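Local atomic coordinates of amidohydrolase (Xanthomonas campestris pv. campestris, PDB entry 4DZH), a protein that probably deaminates adenosine-type nucleosides such as 5'-methylthioadenosine, as a zinc-binding member of the amidohydrolase superfamily. Residues Cys14-Ala20 with His36-Asn42; Met84-Val90 with Cys318-Leu324. One frame throughout, in Å; residues are numbered along the deposited sequence. Where two conformers were deposited one is given.

The two contacts illustrate how one chain uses repetitive and non-repetitive pairing in different places. Interaction 1 joins neighbouring strands of the small mixed sheet near the N-terminus; it is mostly buried, regular in its backbone bonds, and exposed chiefly at its D15 and N42 end. Interaction 2 lies deeper, where the loops after strands 69-80 and 310-313 meet beside a magnesium ion and within reach of the second subunit. They share no strand or helix; the centres of interaction 1 and interaction 2 are about 36 Å apart. Aliphatic side chains and repeating amide bonds dominate the first, whereas the second pairs one arginine with a loop shaped by a cis peptide and a metal-binding Asx turn.

Interaction 1 (Cys14-Ala20 with His36-Asn42); sequences CDLLIEA and HAVAVSN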
loop_
_atom_site.group_PDB
_atom_site.type_symbol
_atom_site.label_atom_id
_atom_site.label_comp_id
_atom_site.label_asym_id
_atom_site.label_seq_id
_atom_site.Cartn_x
_atom_site.Cartn_y
_atom_site.Cartn_z
ATOM N N CYS A 14 38.273 -10.175 -3.101
ATOM C CA CYS A 14 37.125 -10.232 -2.210
ATOM C C CYS A 14 36.146 -11.196 -2.882
ATOM O O CYS A 14 36.335 -11.554 -4.049
ATOM C CB CYS A 14 36.523 -8.843 -2.022
ATOM S SG CYS A 14 35.686 -8.145 -3.496
ATOM N N ASP A 15 35.122 -11.647 -2.164
ATOM C CA ASP A 15 34.265 -12.724 -2.671
ATOM C C ASP A 15 33.295 -12.165 -3.715
ATOM O O ASP A 15 33.094 -12.742 -4.803
ATOM C CB ASP A 15 33.382 -13.312 -1.537
ATOM C CG ASP A 15 34.157 -14.184 -0.534
ATOM O OD1 ASP A 15 35.343 -14.498 -0.757
ATOM O OD2 ASP A 15 33.549 -14.573 0.493
ATOM N N LEU A 16 32.687 -11.038 -3.366
ATOM C CA LEU A 16 31.603 -10.483 -4.163
ATOM C C LEU A 16 31.705 -8.961 -4.178
ATOM O O LEU A 16 31.994 -8.349 -3.140
ATOM C CB LEU A 16 30.269 -10.901 -3.527
ATOM C CG LEU A 16 28.956 -10.372 -4.091
ATOM C CD1 LEU A 16 28.641 -10.924 -5.487
ATOM C CD2 LEU A 16 27.827 -10.718 -3.145
ATOM N N LEU A 17 31.507 -8.363 -5.339
ATOM C CA LEU A 17 31.353 -6.923 -5.455
ATOM C C LEU A 17 29.985 -6.645 -6.091
ATOM O O LEU A 17 29.695 -7.137 -7.183
ATOM C CB LEU A 17 32.460 -6.332 -6.344
ATOM C CG LEU A 17 32.352 -4.814 -6.507
ATOM C CD1 LEU A 17 32.712 -4.136 -5.199
ATOM C CD2 LEU A 17 33.191 -4.291 -7.639
ATOM N N ILE A 18 29.144 -5.868 -5.425
ATOM C CA ILE A 18 27.835 -5.508 -5.987
ATOM C C ILE A 18 27.927 -4.066 -6.400
ATOM O O ILE A 18 28.100 -3.209 -5.551
ATOM C CB ILE A 18 26.679 -5.657 -4.938
ATOM C CG1 ILE A 18 26.601 -7.091 -4.450
ATOM C CG2 ILE A 18 25.319 -5.251 -5.542
ATOM C CD1 ILE A 18 25.826 -7.261 -3.140
ATOM N N GLU A 19 27.817 -3.789 -7.701
ATOM C CA GLU A 19 27.800 -2.400 -8.162
ATOM C C GLU A 19 26.377 -1.957 -8.423
ATOM O O GLU A 19 25.636 -2.667 -9.095
ATOM C CB GLU A 19 28.622 -2.225 -9.445
ATOM C CG GLU A 19 30.083 -2.690 -9.344
ATOM C CD GLU A 19 30.729 -2.739 -10.716
ATOM O OE1 GLU A 19 29.982 -2.612 -11.742
ATOM O OE2 GLU A 19 31.973 -2.907 -10.771
ATOM N N ALA A 20 26.034 -0.760 -7.953
ATOM C CA ALA A 20 24.658 -0.278 -8.114
ATOM C C ALA A 20 24.561 1.199 -8.492
ATOM O O ALA A 20 25.445 2.011 -8.170
ATOM C CB ALA A 20 23.884 -0.532 -6.845
ATOM N N HIS A 36 27.996 3.715 -6.549
ATOM C CA HIS A 36 28.844 3.146 -5.511
ATOM C C HIS A 36 28.722 1.622 -5.521
ATOM O O HIS A 36 27.764 1.071 -6.085
ATOM C CB HIS A 36 28.425 3.660 -4.139
ATOM C CG HIS A 36 29.154 4.887 -3.682
ATOM N ND1 HIS A 36 29.115 6.078 -4.367
ATOM C CD2 HIS A 36 29.952 5.093 -2.603
ATOM C CE1 HIS A 36 29.825 6.982 -3.711
ATOM N NE2 HIS A 36 30.354 6.407 -2.646
ATOM N N ALA A 37 29.680 0.952 -4.886
ATOM C CA ALA A 37 29.724 -0.502 -4.840
ATOM C C ALA A 37 29.963 -0.982 -3.418
ATOM O O ALA A 37 30.441 -0.219 -2.561
ATOM C CB ALA A 37 30.835 -1.028 -5.762
ATOM N N VAL A 38 29.631 -2.245 -3.163
ATOM C CA VAL A 38 29.784 -2.825 -1.841
ATOM C C VAL A 38 30.516 -4.116 -2.004
ATOM O O VAL A 38 30.092 -4.994 -2.748
ATOM C CB VAL A 38 28.391 -3.093 -1.158
ATOM C CG1 VAL A 38 28.559 -3.859 0.175
ATOM C CG2 VAL A 38 27.720 -1.795 -0.909
ATOM N N ALA A 39 31.658 -4.226 -1.340
ATOM C CA ALA A 39 32.413 -5.466 -1.416
ATOM C C ALA A 39 32.110 -6.327 -0.203
ATOM O O ALA A 39 31.931 -5.822 0.908
ATOM C CB ALA A 39 33.934 -5.195 -1.522
ATOM N N VAL A 40 32.092 -7.639 -0.419
ATOM C CA VAL A 40 31.674 -8.590 0.602
ATOM C C VAL A 40 32.621 -9.766 0.576
ATOM O O VAL A 40 33.003 -10.247 -0.502
ATOM C CB VAL A 40 30.212 -9.093 0.288
ATOM C CG1 VAL A 40 29.741 -10.057 1.367
ATOM C CG2 VAL A 40 29.232 -7.915 0.152
ATOM N N SER A 41 33.067 -10.210 1.762
ATOM C CA SER A 41 33.879 -11.433 1.871
ATOM C C SER A 41 33.395 -12.178 3.099
ATOM O O SER A 41 33.171 -11.566 4.142
ATOM C CB SER A 41 35.376 -11.133 2.040
ATOM O OG SER A 41 35.896 -10.549 0.860
ATOM N N ASN A 42 33.246 -13.497 2.986
ATOM C CA ASN A 42 32.839 -14.302 4.135
ATOM C C ASN A 42 31.554 -13.796 4.736
ATOM O O ASN A 42 31.341 -13.857 5.955
ATOM C CB ASN A 42 33.996 -14.397 5.160
ATOM C CG ASN A 42 35.217 -14.955 4.533
ATOM O OD1 ASN A 42 36.116 -14.218 4.129
ATOM N ND2 ASN A 42 35.245 -16.271 4.367
#
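L16 and V40, I18 and V38 face one another as hydrogen-bonded pairs of an antiparallel beta sheet, and this pair of strands shows how side chains of unequal size are matched across a register. On one face small meets large: A37 and A39 are two low bumps, and the end of L17 drops into the dip they leave. L17 CG stands anti to its backbone nitrogen (chi1 180°), and chi2 (71°) then turns CD1 toward the alanines, 3.7 Å from A37 CB and 4.0 Å from A39 CB. A39 CB is touched in addition by C14 SG at 4.0 Å. Beyond the pair, F58 and P60 cover C14, while helix 51-57 lies over A37 and sends R55 to a salt bridge with E19. The other face carries the branched chains of L16, I18, V38 and V40, with L16 CB alongside V40 CB at 4.2 Å; I373 and A379 pack there against V38 and V40.

At the end near C14 the pattern is interrupted by a classic beta bulge, where D15 and L16 both confront V40. The carbonyl oxygen V40 O takes a sound bond from L16 N and a weak one from D15 N. From within the bulge, D15 sends its carboxylate along the opposite strand, and N42 N meets OD2 of D15 at 2.7 Å, almost straight (172°) but from above the carboxylate plane.

Interaction 2 (Met84-Val90 with Cys318-Leu324); sequences MTLLRGV and CASNNDL. With MG (magnesium ion), chain B.
R88 reaches across to N322, a residue preceded by a cis peptide bond, and takes hold of its backbone carbonyl: R88 NH1 donates to N322 O at 3.2 Å, approaching in the plane of the carbonyl. The arginine chain is extended as far as CD, then turned about the CG-CD bond (chi3 -45°), which brings NH1 over to the 318-324 loop, where it also lies 3.5 Å from C318 SG, approached obliquely. The remaining guanidinium nitrogens are used elsewhere: NH2 forms a salt bridge with E127, and NE donates to the backbone oxygen of Q392 of the second subunit.

The backbones meet just beside this. R88 and G89 are the central residues of a type II turn, from which G89 N gives a weak bond of 3.4 Å to C318 O. Close by, C318 CB rests against M84 O. Apolar groups close the rest: A319 CB lies against L87 and V90, and the side chains of T85 and L324 cross at about a right angle, with T85 CG2 and L324 CD1 3.8 Å apart.

The far side of the loop builds the magnesium site. N322 OD1 accepts from N321 N at 2.7 Å. N321 OD1 accepts from D323 N in an Asx turn, the N-H coming from above the carbonyl plane of the amide. That same N321 oxygen binds the magnesium ion at 2.0 Å, and D323 OD1 binds it at 2.1 Å; E289 and three waters complete six ligands. The N322 carbonyl gripped by R88 and the D323 N-H of the Asx turn belong to one peptide group, so the guanidinium may polarise that peptide modestly, its charge being shared with E127.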
loop_
_atom_site.group_PDB
_atom_site.type_symbol
_atom_site.label_atom_id
_atom_site.label_comp_id
_atom_site.label_asym_id
_atom_site.label_seq_id
_atom_site.Cartn_x
_atom_site.Cartn_y
_atom_site.Cartn_z
ATOM N N MET A 84 0.699 -17.865 9.818
ATOM C CA MET A 84 -0.599 -17.355 9.408
ATOM C C MET A 84 -0.661 -16.920 7.925
ATOM O O MET A 84 -1.723 -16.527 7.459
ATOM C CB MET A 84 -1.087 -16.254 10.374
ATOM C CG MET A 84 -0.994 -16.687 11.827
ATOM S SD MET A 84 -1.666 -15.526 13.033
ATOM C CE MET A 84 -3.422 -15.753 12.812
ATOM N N THR A 85 0.438 -17.024 7.160
ATOM C CA THR A 85 0.323 -16.871 5.716
ATOM C C THR A 85 -0.685 -17.896 5.197
ATOM O O THR A 85 -1.431 -17.621 4.274
ATOM C CB THR A 85 1.602 -17.170 4.956
ATOM O OG1 THR A 85 2.085 -18.449 5.381
ATOM C CG2 THR A 85 2.624 -16.136 5.195
ATOM N N LEU A 86 -0.726 -19.079 5.818
ATOM C CA LEU A 86 -1.732 -20.087 5.433
ATOM C C LEU A 86 -3.181 -19.689 5.762
ATOM O O LEU A 86 -4.118 -20.304 5.272
ATOM C CB LEU A 86 -1.362 -21.472 6.044
ATOM C CG LEU A 86 -0.049 -22.030 5.475
ATOM C CD1 LEU A 86 0.280 -23.305 6.224
ATOM C CD2 LEU A 86 -0.117 -22.283 3.968
ATOM N N LEU A 87 -3.375 -18.629 6.552
ATOM C CA LEU A 87 -4.719 -18.157 6.887
ATOM C C LEU A 87 -5.029 -16.813 6.148
ATOM O O LEU A 87 -5.891 -16.037 6.574
ATOM C CB LEU A 87 -4.879 -17.977 8.397
ATOM C CG LEU A 87 -4.654 -19.238 9.251
ATOM C CD1 LEU A 87 -5.217 -19.047 10.654
ATOM C CD2 LEU A 87 -5.306 -20.408 8.582
ATOM N N ARG A 88 -4.321 -16.563 5.049
ATOM C CA ARG A 88 -4.470 -15.302 4.335
ATOM C C ARG A 88 -5.905 -15.022 3.942
ATOM O O ARG A 88 -6.457 -15.772 3.151
ATOM C CB ARG A 88 -3.578 -15.336 3.093
ATOM C CG ARG A 88 -3.400 -13.955 2.434
ATOM C CD ARG A 88 -2.597 -14.020 1.157
ATOM N NE ARG A 88 -1.371 -14.833 1.139
ATOM C CZ ARG A 88 -0.152 -14.413 1.472
ATOM N NH1 ARG A 88 0.065 -13.186 1.967
ATOM N NH2 ARG A 88 0.879 -15.235 1.290
ATOM N N GLY A 89 -6.495 -13.939 4.483
ATOM C CA GLY A 89 -7.868 -13.555 4.167
ATOM C C GLY A 89 -8.911 -14.549 4.643
ATOM O O GLY A 89 -9.993 -14.612 4.085
ATOM N N VAL A 90 -8.604 -15.329 5.680
ATOM C CA VAL A 90 -9.543 -16.389 6.099
ATOM C C VAL A 90 -10.772 -15.788 6.766
ATOM O O VAL A 90 -11.869 -16.394 6.759
ATOM C CB VAL A 90 -8.846 -17.452 7.014
ATOM C CG1 VAL A 90 -8.447 -16.856 8.353
ATOM C CG2 VAL A 90 -9.748 -18.672 7.224
ATOM N N CYS A 318 -0.929 -12.521 8.273
ATOM C CA CYS A 318 -1.667 -12.408 7.032
ATOM C C CYS A 318 -3.174 -12.600 7.171
ATOM O O CYS A 318 -3.857 -12.532 6.166
ATOM C CB CYS A 318 -1.116 -13.334 5.939
ATOM S SG CYS A 318 0.543 -12.834 5.399
ATOM N N ALA A 319 -3.677 -12.787 8.383
ATOM C CA ALA A 319 -5.134 -12.747 8.560
ATOM C C ALA A 319 -5.554 -11.349 8.993
ATOM O O ALA A 319 -6.763 -11.084 9.128
ATOM C CB ALA A 319 -5.595 -13.788 9.590
ATOM N N SER A 320 -4.591 -10.464 9.235
ATOM C CA SER A 320 -4.935 -9.048 9.519
ATOM C C SER A 320 -3.932 -8.075 8.876
ATOM O O SER A 320 -3.311 -7.250 9.562
ATOM C CB SER A 320 -5.062 -8.790 11.009
ATOM O OG SER A 320 -3.822 -8.807 11.681
ATOM N N ASN A 321 -3.770 -8.237 7.569
ATOM C CA ASN A 321 -2.956 -7.284 6.820
ATOM C C ASN A 321 -3.410 -7.054 5.390
ATOM O O ASN A 321 -3.761 -5.923 5.059
ATOM C CB ASN A 321 -1.434 -7.598 6.958
ATOM C CG ASN A 321 -0.572 -6.470 6.404
ATOM O OD1 ASN A 321 -0.670 -6.119 5.209
ATOM N ND2 ASN A 321 0.255 -5.888 7.253
ATOM N N ASN A 322 -3.406 -8.035 4.471
ATOM C CA ASN A 322 -3.161 -9.474 4.677
ATOM C C ASN A 322 -1.889 -9.921 3.959
ATOM O O ASN A 322 -1.774 -11.102 3.540
ATOM C CB ASN A 322 -4.348 -10.212 4.079
ATOM C CG ASN A 322 -5.563 -10.099 4.949
ATOM O OD1 ASN A 322 -5.470 -9.712 6.112
ATOM N ND2 ASN A 322 -6.717 -10.404 4.385
ATOM N N ASP A 323 -0.945 -8.994 3.752
ATOM C CA ASP A 323 0.331 -9.385 3.123
ATOM C C ASP A 323 1.512 -9.146 4.058
ATOM O O ASP A 323 1.367 -8.659 5.193
ATOM C CB ASP A 323 0.535 -8.727 1.771
ATOM C CG ASP A 323 0.420 -7.211 1.825
ATOM O OD1 ASP A 323 0.711 -6.635 2.898
ATOM O OD2 ASP A 323 0.135 -6.594 0.775
ATOM N N LEU A 324 2.701 -9.549 3.604
ATOM C CA LEU A 324 3.950 -9.326 4.374
ATOM C C LEU A 324 4.772 -8.266 3.666
ATOM O O LEU A 324 6.007 -8.338 3.604
ATOM C CB LEU A 324 4.793 -10.616 4.447
ATOM C CG LEU A 324 4.071 -11.728 5.196
ATOM C CD1 LEU A 324 4.904 -13.052 5.121
ATOM C CD2 LEU A 324 3.666 -11.394 6.694
HETATM MG MG MG B . -0.030 -4.927 3.770
HETATM O O HOH W 1 -2.055 -5.220 3.064
HETATM O O HOH W 2 0.318 -4.046 1.855
HETATM O O HOH W 3 1.870 -4.628 4.476
#